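Local coordinates for protein cytosine deaminase (Klebsiella pneumoniae, PDB 4R85) that catalyses the hydrolytic deamination of cytosine and probably 5-methylcytosine, using an iron(II) ion in its active site, at residues G234-M245 / S263-S274. Residues are numbered along the deposited sequence; the frame is centred on the assembly and turned at random.
Sequences GAQVTASHTCAM and SGINFISCPTES. With FE2 (Fe (II) ion), chain H; 17E (5-methylcytosine), chain G.
Strands 237-240 and 266-269 run parallel, their axes 28° apart, with Thr238 beside Asn266, Ala239 beside Phe267 and Ser240 beside Ile268. Four backbone hydrogen bonds join the segments: Asn266 N to Val237 O, Ala239 N to Asn266 O, Ile268 N to Ala239 O and His241 N to Ile268 O. On the face of Thr238, Ser240 and Ile268, CG2 of Thr238 lies 3.7 Å from CG1 of Ile268. Ser240 OG passes 3.7 Å from Ile268 CB, but its polar partners are Asp207 and His56. The Asn266 amide adds a weak bond from ND2 to Val237 O, and its OD1 is held by Asn302. On the other face, Phe267 CE1 meets CE of Met245 at 3.9 Å, the two side chains crossing at about a right angle. Thr242 OG1 lies at the edge of the Phe267 ring, in its plane. That hydroxyl is hydrogen-bonded to Thr291 and donates to a water, which in turn donates to Ala239 O and Ile268 O. Leu221 of helix 220-231 packs against Ala239, Met245 and Phe267. At the C-terminal ends of the strands, His241 leaves its backbone away from 263-274, but with CG beside the backbone N (chi1 -63°) the ring end comes back near Cys270, whose SG lies 3.7 Å from CE1 of His241, oblique to the ring. Its NE2 binds the iron(II) ion at 2.5 Å, in the ring plane. ND1 donates to a water 3.0 Å away, which also takes the N-H of Cys270 and lies close to Ser274 OG. Held by the metal at NE2 and the water at ND1, the ring has little freedom to turn. His56, His58, His209 and Asp308 complete the metal site, and Glu273 OE2 lies 3.5 Å from the methyl carbon CM5 of 5-methylcytosine. With helix 250-263 between them, the strands form a beta-alpha-beta unit of the amidohydrolase TIM barrel, carrying a metal-binding histidine at the C-terminal end of a barrel strand.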
# COMPACT_ATOMS: atom_id res chain seq x y z
N GLY A 234 -2.60 17.14 28.18
CA GLY A 234 -2.99 16.63 26.87
C GLY A 234 -1.90 16.60 25.81
O GLY A 234 -1.74 15.60 25.10
N ALA A 235 -1.14 17.68 25.69
CA ALA A 235 -0.07 17.77 24.70
C ALA A 235 0.98 16.66 24.89
O ALA A 235 1.65 16.25 23.94
CB ALA A 235 0.60 19.15 24.75
N GLN A 236 1.10 16.17 26.11
CA GLN A 236 2.12 15.17 26.45
C GLN A 236 1.58 13.74 26.35
O GLN A 236 2.27 12.78 26.70
CB GLN A 236 2.65 15.40 27.87
CG GLN A 236 3.51 16.66 28.02
CD GLN A 236 2.70 17.93 28.00
OE1 GLN A 236 1.68 18.04 28.69
NE2 GLN A 236 3.13 18.90 27.21
N VAL A 237 0.34 13.61 25.86
CA VAL A 237 -0.33 12.31 25.85
C VAL A 237 -0.72 11.89 24.44
O VAL A 237 -1.30 12.67 23.69
CB VAL A 237 -1.60 12.35 26.74
CG1 VAL A 237 -2.37 11.01 26.64
CG2 VAL A 237 -1.21 12.65 28.19
N THR A 238 -0.39 10.65 24.08
CA THR A 238 -0.80 10.08 22.80
C THR A 238 -1.58 8.80 23.03
O THR A 238 -1.24 8.00 23.91
CB THR A 238 0.41 9.80 21.89
OG1 THR A 238 1.09 11.04 21.60
CG2 THR A 238 -0.04 9.17 20.57
N ALA A 239 -2.65 8.62 22.25
CA ALA A 239 -3.36 7.35 22.18
C ALA A 239 -3.00 6.66 20.87
O ALA A 239 -3.27 7.19 19.79
CB ALA A 239 -4.87 7.58 22.28
N SER A 240 -2.40 5.48 20.96
CA SER A 240 -2.03 4.72 19.77
C SER A 240 -3.04 3.60 19.57
O SER A 240 -3.61 3.11 20.53
CB SER A 240 -0.63 4.13 19.92
OG SER A 240 0.38 5.13 19.88
N HIS A 241 -3.28 3.22 18.31
CA HIS A 241 -4.12 2.04 18.01
C HIS A 241 -5.50 2.13 18.63
O HIS A 241 -5.90 1.21 19.36
CB HIS A 241 -3.54 0.76 18.60
CG HIS A 241 -2.20 0.36 18.07
ND1 HIS A 241 -2.00 -0.05 16.77
CD2 HIS A 241 -1.00 0.25 18.69
CE1 HIS A 241 -0.73 -0.39 16.61
NE2 HIS A 241 -0.11 -0.21 17.76
N THR A 242 -6.22 3.20 18.38
CA THR A 242 -7.58 3.28 18.86
C THR A 242 -8.50 2.57 17.87
O THR A 242 -9.49 3.14 17.43
CB THR A 242 -7.99 4.76 19.06
OG1 THR A 242 -7.70 5.51 17.87
CG2 THR A 242 -7.18 5.35 20.21
N CYS A 243 -8.16 1.32 17.53
CA CYS A 243 -8.90 0.56 16.51
C CYS A 243 -10.39 0.43 16.82
O CYS A 243 -11.23 0.47 15.91
CB CYS A 243 -8.28 -0.82 16.33
SG CYS A 243 -6.52 -0.76 15.90
N ALA A 244 -10.72 0.24 18.09
CA ALA A 244 -12.12 0.11 18.49
C ALA A 244 -12.97 1.32 18.07
O ALA A 244 -14.16 1.19 17.83
CB ALA A 244 -12.23 -0.11 20.00
N MET A 245 -12.36 2.51 17.98
CA MET A 245 -13.11 3.68 17.55
C MET A 245 -13.71 3.46 16.15
O MET A 245 -14.80 3.93 15.86
CB MET A 245 -12.27 4.95 17.57
CG MET A 245 -13.11 6.20 17.36
SD MET A 245 -12.12 7.61 16.84
CE MET A 245 -11.01 7.72 18.23
N SER A 263 -9.44 17.51 25.45
CA SER A 263 -8.31 16.90 26.15
C SER A 263 -6.96 17.32 25.55
O SER A 263 -5.95 17.40 26.25
CB SER A 263 -8.42 15.38 26.13
OG SER A 263 -8.09 14.87 24.85
N GLY A 264 -6.96 17.56 24.25
CA GLY A 264 -5.76 17.98 23.55
C GLY A 264 -4.78 16.85 23.25
O GLY A 264 -3.67 17.13 22.80
N ILE A 265 -5.18 15.60 23.47
CA ILE A 265 -4.27 14.47 23.22
C ILE A 265 -4.05 14.20 21.73
O ILE A 265 -4.83 14.65 20.88
CB ILE A 265 -4.72 13.16 23.92
CG1 ILE A 265 -5.94 12.55 23.23
CG2 ILE A 265 -4.95 13.40 25.41
CD1 ILE A 265 -6.32 11.17 23.79
N ASN A 266 -2.98 13.47 21.43
CA ASN A 266 -2.63 13.10 20.06
C ASN A 266 -3.05 11.68 19.77
O ASN A 266 -3.28 10.89 20.68
CB ASN A 266 -1.11 13.22 19.84
CG ASN A 266 -0.57 14.60 20.16
OD1 ASN A 266 -0.64 15.51 19.34
ND2 ASN A 266 -0.00 14.75 21.35
N PHE A 267 -3.15 11.35 18.48
CA PHE A 267 -3.52 10.02 18.04
C PHE A 267 -2.51 9.48 17.03
O PHE A 267 -2.05 10.19 16.15
CB PHE A 267 -4.92 10.03 17.41
CG PHE A 267 -6.01 10.23 18.41
CD1 PHE A 267 -6.78 9.17 18.84
CD2 PHE A 267 -6.25 11.49 18.96
CE1 PHE A 267 -7.79 9.35 19.77
CE2 PHE A 267 -7.23 11.68 19.91
CZ PHE A 267 -8.01 10.61 20.30
N ILE A 268 -2.17 8.20 17.17
CA ILE A 268 -1.35 7.55 16.15
C ILE A 268 -2.11 6.37 15.57
O ILE A 268 -2.70 5.57 16.30
CB ILE A 268 0.01 7.10 16.73
CG1 ILE A 268 0.85 8.33 17.13
CG2 ILE A 268 0.76 6.24 15.71
CD1 ILE A 268 2.14 7.96 17.86
N SER A 269 -2.14 6.29 14.24
CA SER A 269 -2.77 5.16 13.55
C SER A 269 -1.70 4.39 12.79
O SER A 269 -0.81 4.99 12.19
CB SER A 269 -3.81 5.68 12.56
OG SER A 269 -4.27 4.63 11.72
N CYS A 270 -1.81 3.06 12.81
CA CYS A 270 -0.88 2.19 12.09
C CYS A 270 -1.65 1.37 11.07
O CYS A 270 -1.96 0.19 11.31
CB CYS A 270 -0.15 1.26 13.06
SG CYS A 270 0.76 2.12 14.37
N PRO A 271 -1.98 1.98 9.93
CA PRO A 271 -2.93 1.38 8.99
C PRO A 271 -2.50 0.05 8.37
O PRO A 271 -3.36 -0.80 8.21
CB PRO A 271 -3.09 2.46 7.90
CG PRO A 271 -1.85 3.31 8.01
CD PRO A 271 -1.51 3.31 9.47
N THR A 272 -1.23 -0.13 8.03
CA THR A 272 -0.83 -1.42 7.47
C THR A 272 -0.94 -2.50 8.54
O THR A 272 -1.32 -3.63 8.26
CB THR A 272 0.60 -1.43 6.87
OG1 THR A 272 1.56 -1.06 7.87
CG2 THR A 272 0.69 -0.48 5.70
N GLU A 273 -0.62 -2.15 9.78
CA GLU A 273 -0.66 -3.15 10.85
C GLU A 273 -2.11 -3.51 11.16
O GLU A 273 -2.46 -4.68 11.28
CB GLU A 273 0.02 -2.63 12.11
CG GLU A 273 0.25 -3.71 13.13
CD GLU A 273 1.67 -4.27 13.07
OE1 GLU A 273 2.42 -3.89 12.15
OE2 GLU A 273 2.03 -5.05 13.96
N SER A 274 -2.95 -2.49 11.26
CA SER A 274 -4.33 -2.70 11.66
C SER A 274 -5.16 -3.41 10.61
O SER A 274 -5.99 -4.25 10.94
CB SER A 274 -4.97 -1.39 12.11
OG SER A 274 -4.35 -0.99 13.32
FE FE2 H . 2.17 -0.85 18.61
N1 17E G . 2.07 -5.51 20.74
C2 17E G . 0.83 -5.01 20.72
O2 17E G . 0.05 -5.11 21.84
N3 17E G . 0.33 -4.41 19.64
C4 17E G . 1.07 -4.30 18.52
N4 17E G . 0.53 -3.66 17.37
C5 17E G . 2.38 -4.81 18.49
C6 17E G . 2.85 -5.42 19.65
CM5 17E G . 3.21 -4.69 17.26
O HOH W 1 -5.05 18.90 28.45
O HOH W 2 1.70 17.53 21.62
O HOH W 3 -5.16 6.26 17.69
O HOH W 4 -3.46 1.12 14.41